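PDB 3BDE: Mll5499 protein from Mesorhizobium loti, which is of unknown function but belongs to the stress-responsive alpha/beta-barrel (Dabb) family, forming a homodimer of ferredoxin-like subunits. Local coordinates for residues V43-I48 against V94-D99; M76-Q81 against T85-H90. All blocks are in the same frame, centred on the assembly; numbering follows the deposited sequence.

Contact 1 (V43-I48 against V94-D99); sequences VDAKKI and VAFVRD. With EDO (1,2-ethanediol), chain H.
Phe96 spans the distance between the two helices, reaching across to Ala45 and Ile48 with one side of its ring (CD1, CE1, CZ). The far end of the ring meets the alanine: Phe96 CZ lies 3.6 Å from Ala45 CB, while the neighbouring Phe96 CE1 is 3.8 Å from Ala45 CA, so the ring tip rests on the backbone carbon as well as on the methyl. Ile48 touches nearer the base of that side, its terminal methyl CD1 standing 4.1 Å from Phe96 CD1. Both methyls approach the ring obliquely, and the whole contact is apolar and small, burying 142 Å² in total.

Two torsions explain the reach. Phe96 holds CG opposite its backbone N (chi1 178°), which directs the ring toward helix 36-50, and Ile48 is extended through CG1 to CD1 (chi2 172°), carrying that methyl to the ring. The closest CA atoms, those of Ala45 and Phe96, are 7.7 Å apart, a separation spanned by a large side chain set against a small one.

On the solvent-exposed part of 94-99, Arg98 grips the carboxylate of Asp99 side-on, with NE 2.9 Å from Asp99 OD1 and NH2 3.1 Å from Asp99 OD2; NE meets OD1 from above the carboxylate plane. An ethanediol donates to the Asp99 carbonyl. A second link between the helices is the salt bridge from Asp44 to Arg100.

Helices 36-50 and 91-104 thus pack side by side on the antiparallel sheet, as in the ferredoxin-like fold; Ala45 also reaches Gln60 of strand 58-63, and Phe96 leans on Trp101 of its own helix.

Contact 2 (M76-Q81 against T85-H90); sequences MEFADQ and TRYNDH. With EDO (1,2-ethanediol), chain E; EDO (1,2-ethanediol), chain K; EDO (1,2-ethanediol), chain D.
Aromatic and sulfur contacts join Phe78 and selenomethionine Met76 to Tyr87. The Phe78 ring runs into the base of the tyrosine: its CE1 is 3.5 Å from Tyr87 CB, and its CZ lies over one face of the Tyr87 ring. The rings meet obliquely, centroids 5.1 Å apart and planes at 45°. The Met76 and Tyr87 side chains run toward each other in a Met-aromatic contact, and SE sits obliquely over the same side of the ring that Phe78 CZ covers, 4.2 Å from the Tyr87 centroid and 31° off the normal. The Met76 chain bends at its last torsion, bringing CE near the phenol oxygen as well.

Polar bonds tie Gln81 to Thr85 twice. Thr85 N donates to Gln81 O at 2.9 Å, a nearly straight helical bond, and Gln81 NE2 reaches Thr85 OG1 at 3.0 Å, with the hydroxyl close to the amide plane. A turn at chi2 (63°) folds the glutamine back along the helix for this second bond.

Bound ethanediols add further partners: one is hydrogen-bonded through O1 to Thr85 OG1 (2.7 Å), another through O2 to Tyr87 OH (2.5 Å), at the ring edge.

This is the strand-to-helix connection of the ferredoxin-like subunit: an aromatic and selenomethionine cluster seats helix 81-88 on strand 72-78, and Asp80 caps its start through Ala83 N. Phe78 and Met76 also touch His23 of strand 21-29, and Tyr87 meets the His93 ring in helix 91-104.

From the N terminus, strand 21-29 leads into helix 36-50, which supplies the first half of contact 1. The chain then makes strands 58-63 and 72-78, turns at the end of the latter into helix 81-88, and closes the short loop of contact 2 with three residues between its segments. Helix 91-104 follows directly and closes the long loop of contact 1, 45 residues between segments, so contact 2 is nested inside it. The centres are 15 Å apart, yet Val94 CG2 packs 3.7 Å from Asn88 O. Contact 1 pairs helices 36-50 and 91-104; contact 2 secures helix 81-88 to the antiparallel sheet.

Contact 1 (V43-I48 against V94-D99)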
loop_
_atom_site.group_PDB
_atom_site.type_symbol
_atom_site.label_atom_id
_atom_site.label_comp_id
_atom_site.label_asym_id
_atom_site.label_seq_id
_atom_site.Cartn_x
_atom_site.Cartn_y
_atom_site.Cartn_z
ATOM N N VAL A 43 11.957 -8.875 12.812
ATOM C CA VAL A 43 13.235 -9.513 12.445
ATOM C C VAL A 43 12.983 -10.930 11.926
ATOM O O VAL A 43 13.435 -11.264 10.838
ATOM C CB VAL A 43 14.254 -9.462 13.613
ATOM C CG1 VAL A 43 15.533 -10.206 13.284
ATOM C CG2 VAL A 43 14.566 -8.003 13.943
ATOM N N ASP A 44 12.176 -11.708 12.648
ATOM C CA ASP A 44 11.867 -13.094 12.238
ATOM C C ASP A 44 11.004 -13.178 10.977
ATOM O O ASP A 44 11.250 -14.037 10.129
ATOM C CB ASP A 44 11.228 -13.880 13.375
ATOM C CG ASP A 44 12.150 -14.002 14.610
ATOM O OD1 ASP A 44 13.365 -13.745 14.526
ATOM O OD2 ASP A 44 11.635 -14.323 15.694
ATOM N N ALA A 45 10.011 -12.295 10.852
ATOM C CA ALA A 45 9.157 -12.240 9.644
ATOM C C ALA A 45 9.999 -11.999 8.384
ATOM O O ALA A 45 9.839 -12.687 7.355
ATOM C CB ALA A 45 8.094 -11.136 9.784
ATOM N N LYS A 46 10.903 -11.026 8.476
ATOM C CA LYS A 46 11.832 -10.728 7.373
ATOM C C LYS A 46 12.682 -11.950 6.969
ATOM O O LYS A 46 12.730 -12.300 5.786
ATOM C CB LYS A 46 12.753 -9.570 7.733
ATOM C CG LYS A 46 13.582 -9.072 6.560
ATOM C CD LYS A 46 14.351 -7.849 6.973
ATOM C CE LYS A 46 15.188 -7.298 5.833
ATOM N NZ LYS A 46 16.335 -8.191 5.501
ATOM N N LYS A 47 13.316 -12.604 7.950
ATOM C CA LYS A 47 14.162 -13.779 7.680
ATOM C C LYS A 47 13.388 -14.916 7.016
ATOM O O LYS A 47 13.851 -15.485 6.019
ATOM C CB LYS A 47 14.823 -14.288 8.974
ATOM C CG LYS A 47 15.840 -15.430 8.791
ATOM C CD LYS A 47 16.457 -15.798 10.119
ATOM N N ILE A 48 12.206 -15.219 7.557
ATOM C CA ILE A 48 11.365 -16.321 7.083
ATOM C C ILE A 48 10.743 -16.068 5.706
ATOM O O ILE A 48 10.873 -16.897 4.789
ATOM C CB ILE A 48 10.230 -16.655 8.139
ATOM C CG1 ILE A 48 10.857 -17.228 9.424
ATOM C CG2 ILE A 48 9.189 -17.685 7.624
ATOM C CD1 ILE A 48 9.859 -17.384 10.554
ATOM N N VAL A 94 2.816 -20.959 5.821
ATOM C CA VAL A 94 1.764 -21.590 6.641
ATOM C C VAL A 94 2.117 -21.619 8.153
ATOM O O VAL A 94 1.292 -21.262 8.995
ATOM C CB VAL A 94 1.437 -23.018 6.111
ATOM C CG1 VAL A 94 0.429 -23.720 6.984
ATOM C CG2 VAL A 94 0.892 -22.900 4.687
ATOM N N ALA A 95 3.350 -22.005 8.466
ATOM C CA ALA A 95 3.853 -22.076 9.841
ATOM C C ALA A 95 3.935 -20.676 10.441
ATOM O O ALA A 95 3.484 -20.451 11.572
ATOM C CB ALA A 95 5.222 -22.772 9.878
ATOM N N PHE A 96 4.473 -19.719 9.666
ATOM C CA PHE A 96 4.542 -18.337 10.137
ATOM C C PHE A 96 3.172 -17.756 10.501
ATOM O O PHE A 96 3.043 -17.078 11.532
ATOM C CB PHE A 96 5.196 -17.423 9.094
ATOM C CG PHE A 96 5.241 -15.998 9.513
ATOM C CD1 PHE A 96 6.158 -15.562 10.476
ATOM C CD2 PHE A 96 4.326 -15.071 8.968
ATOM C CE1 PHE A 96 6.163 -14.216 10.885
ATOM C CE2 PHE A 96 4.332 -13.748 9.380
ATOM C CZ PHE A 96 5.250 -13.317 10.329
ATOM N N VAL A 97 2.173 -17.995 9.652
ATOM C CA VAL A 97 0.828 -17.476 9.885
ATOM C C VAL A 97 0.198 -18.113 11.142
ATOM O O VAL A 97 -0.359 -17.422 11.993
ATOM C CB VAL A 97 -0.093 -17.611 8.659
ATOM C CG1 VAL A 97 -1.502 -17.133 9.000
ATOM C CG2 VAL A 97 0.431 -16.744 7.504
ATOM N N ARG A 98 0.334 -19.425 11.260
ATOM C CA ARG A 98 -0.200 -20.137 12.405
ATOM C C ARG A 98 0.468 -19.779 13.717
ATOM O O ARG A 98 -0.217 -19.540 14.700
ATOM C CB ARG A 98 -0.042 -21.635 12.198
ATOM C CG ARG A 98 -0.632 -22.537 13.301
ATOM C CD ARG A 98 -0.317 -23.975 12.939
ATOM N NE ARG A 98 1.134 -24.188 13.022
ATOM C CZ ARG A 98 1.878 -24.929 12.191
ATOM N NH1 ARG A 98 1.355 -25.604 11.161
ATOM N NH2 ARG A 98 3.201 -24.976 12.399
ATOM N N ASP A 99 1.794 -19.764 13.717
ATOM C CA ASP A 99 2.603 -19.634 14.924
ATOM C C ASP A 99 3.005 -18.237 15.351
ATOM O O ASP A 99 3.290 -18.029 16.543
ATOM C CB ASP A 99 3.857 -20.493 14.782
ATOM C CG ASP A 99 3.545 -21.979 14.599
ATOM O OD1 ASP A 99 2.454 -22.432 14.969
ATOM O OD2 ASP A 99 4.423 -22.709 14.124
HETATM C C1 EDO H . 3.437 -21.817 18.904
HETATM O O1 EDO H . 2.761 -21.789 17.644
HETATM C C2 EDO H . 4.665 -20.954 18.846
HETATM O O2 EDO H . 4.336 -19.631 18.394
#

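Contact 2 (M76-Q81 against T85-H90)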
loop_
_atom_site.group_PDB
_atom_site.type_symbol
_atom_site.label_atom_id
_atom_site.label_comp_id
_atom_site.label_asym_id
_atom_site.label_seq_id
_atom_site.Cartn_x
_atom_site.Cartn_y
_atom_site.Cartn_z
HETATM N N MSE A 76 5.605 -6.793 -0.839
HETATM C CA MSE A 76 6.436 -7.682 -1.680
HETATM C C MSE A 76 5.755 -7.809 -3.039
HETATM O O MSE A 76 4.552 -7.565 -3.174
HETATM C CB MSE A 76 6.615 -9.055 -1.007
HETATM C CG MSE A 76 5.345 -9.894 -0.947
HETATM SE SE MSE A 76 5.347 -11.161 0.504
HETATM C CE MSE A 76 4.950 -9.971 2.012
ATOM N N GLU A 77 6.498 -8.332 -4.003
ATOM C CA GLU A 77 5.995 -8.513 -5.365
ATOM C C GLU A 77 6.211 -9.944 -5.846
ATOM O O GLU A 77 7.220 -10.583 -5.504
ATOM C CB GLU A 77 6.678 -7.538 -6.299
ATOM C CG GLU A 77 6.292 -6.074 -5.949
ATOM C CD GLU A 77 6.911 -5.045 -6.863
ATOM O OE1 GLU A 77 7.572 -5.389 -7.856
ATOM O OE2 GLU A 77 6.736 -3.861 -6.576
ATOM N N PHE A 78 5.237 -10.410 -6.614
ATOM C CA PHE A 78 5.234 -11.745 -7.232
ATOM C C PHE A 78 5.111 -11.545 -8.736
ATOM O O PHE A 78 4.451 -10.602 -9.201
ATOM C CB PHE A 78 4.067 -12.603 -6.703
ATOM C CG PHE A 78 4.149 -12.860 -5.244
ATOM C CD1 PHE A 78 5.041 -13.806 -4.754
ATOM C CD2 PHE A 78 3.367 -12.129 -4.343
ATOM C CE1 PHE A 78 5.151 -14.054 -3.431
ATOM C CE2 PHE A 78 3.495 -12.353 -2.997
ATOM C CZ PHE A 78 4.385 -13.320 -2.538
ATOM N N ALA A 79 5.793 -12.410 -9.498
ATOM C CA ALA A 79 5.750 -12.373 -10.956
ATOM C C ALA A 79 4.323 -12.551 -11.491
ATOM O O ALA A 79 3.955 -11.923 -12.483
ATOM C CB ALA A 79 6.663 -13.450 -11.560
ATOM N N ASP A 80 3.528 -13.392 -10.822
ATOM C CA ASP A 80 2.149 -13.682 -11.235
ATOM C C ASP A 80 1.335 -14.308 -10.113
ATOM O O ASP A 80 1.868 -14.545 -9.039
ATOM C CB ASP A 80 2.133 -14.568 -12.497
ATOM C CG ASP A 80 2.911 -15.856 -12.343
ATOM O OD1 ASP A 80 3.256 -16.252 -11.228
ATOM O OD2 ASP A 80 3.160 -16.513 -13.369
ATOM N N GLN A 81 0.046 -14.553 -10.351
ATOM C CA GLN A 81 -0.791 -15.155 -9.311
ATOM C C GLN A 81 -0.279 -16.537 -8.881
ATOM O O GLN A 81 -0.386 -16.868 -7.705
ATOM C CB GLN A 81 -2.265 -15.227 -9.774
ATOM C CG GLN A 81 -3.223 -15.843 -8.761
ATOM C CD GLN A 81 -3.327 -15.055 -7.476
ATOM O OE1 GLN A 81 -3.767 -13.907 -7.489
ATOM N NE2 GLN A 81 -2.973 -15.683 -6.351
ATOM N N THR A 85 0.196 -17.629 -5.001
ATOM C CA THR A 85 -0.433 -18.805 -4.409
ATOM C C THR A 85 0.607 -19.788 -3.822
ATOM O O THR A 85 0.385 -20.338 -2.759
ATOM C CB THR A 85 -1.371 -19.465 -5.440
ATOM O OG1 THR A 85 -2.441 -18.546 -5.717
ATOM C CG2 THR A 85 -1.941 -20.781 -4.927
ATOM N N ARG A 86 1.709 -19.994 -4.542
ATOM C CA ARG A 86 2.807 -20.874 -4.102
ATOM C C ARG A 86 3.510 -20.344 -2.841
ATOM O O ARG A 86 3.900 -21.127 -2.000
ATOM C CB ARG A 86 3.788 -21.129 -5.256
ATOM C CG ARG A 86 3.163 -22.050 -6.297
ATOM C CD ARG A 86 3.997 -22.128 -7.545
ATOM N NE ARG A 86 3.430 -23.098 -8.521
ATOM C CZ ARG A 86 3.564 -23.050 -9.847
ATOM N NH1 ARG A 86 4.182 -22.052 -10.472
ATOM N NH2 ARG A 86 3.003 -24.008 -10.586
ATOM N N TYR A 87 3.639 -19.021 -2.715
ATOM C CA TYR A 87 4.125 -18.402 -1.479
ATOM C C TYR A 87 3.129 -18.675 -0.333
ATOM O O TYR A 87 3.514 -19.114 0.759
ATOM C CB TYR A 87 4.287 -16.893 -1.668
ATOM C CG TYR A 87 4.296 -16.063 -0.408
ATOM C CD1 TYR A 87 5.464 -15.927 0.373
ATOM C CD2 TYR A 87 3.158 -15.379 -0.007
ATOM C CE1 TYR A 87 5.461 -15.111 1.522
ATOM C CE2 TYR A 87 3.146 -14.570 1.144
ATOM C CZ TYR A 87 4.305 -14.442 1.890
ATOM O OH TYR A 87 4.286 -13.650 3.010
ATOM N N ASN A 88 1.850 -18.395 -0.585
ATOM C CA ASN A 88 0.806 -18.559 0.448
ATOM C C ASN A 88 0.777 -19.971 1.018
ATOM O O ASN A 88 0.655 -20.142 2.229
ATOM C CB ASN A 88 -0.574 -18.222 -0.136
ATOM C CG ASN A 88 -1.689 -18.319 0.895
ATOM O OD1 ASN A 88 -1.895 -17.403 1.692
ATOM N ND2 ASN A 88 -2.411 -19.428 0.879
ATOM N N ASP A 89 0.911 -20.955 0.123
ATOM C CA ASP A 89 0.851 -22.385 0.475
ATOM C C ASP A 89 2.177 -23.007 0.902
ATOM O O ASP A 89 2.200 -24.173 1.284
ATOM C CB ASP A 89 0.281 -23.186 -0.710
ATOM C CG ASP A 89 -1.162 -22.849 -1.020
ATOM O OD1 ASP A 89 -1.786 -22.062 -0.288
ATOM O OD2 ASP A 89 -1.671 -23.398 -2.020
ATOM N N HIS A 90 3.262 -22.241 0.858
ATOM C CA HIS A 90 4.589 -22.748 1.226
ATOM C C HIS A 90 4.549 -23.098 2.717
ATOM O O HIS A 90 3.956 -22.347 3.497
ATOM C CB HIS A 90 5.684 -21.717 0.955
ATOM C CG HIS A 90 7.062 -22.285 1.062
ATOM N ND1 HIS A 90 7.677 -22.511 2.272
ATOM C CD2 HIS A 90 7.924 -22.721 0.113
ATOM C CE1 HIS A 90 8.864 -23.056 2.062
ATOM N NE2 HIS A 90 9.037 -23.195 0.764
HETATM C C1 EDO E . -3.252 -17.043 -2.394
HETATM O O1 EDO E . -3.758 -17.796 -3.498
HETATM C C2 EDO E . -2.985 -15.619 -2.843
HETATM O O2 EDO E . -4.181 -15.070 -3.439
HETATM C C1 EDO K . -1.393 -19.823 5.464
HETATM O O1 EDO K . -2.069 -20.932 6.068
HETATM C C2 EDO K . -2.354 -19.113 4.526
HETATM O O2 EDO K . -2.195 -17.693 4.619
HETATM C C1 EDO D . 2.352 -12.541 5.881
HETATM O O1 EDO D . 1.332 -13.544 5.922
HETATM C C2 EDO D . 2.128 -11.614 4.703
HETATM O O2 EDO D . 2.155 -12.414 3.521
#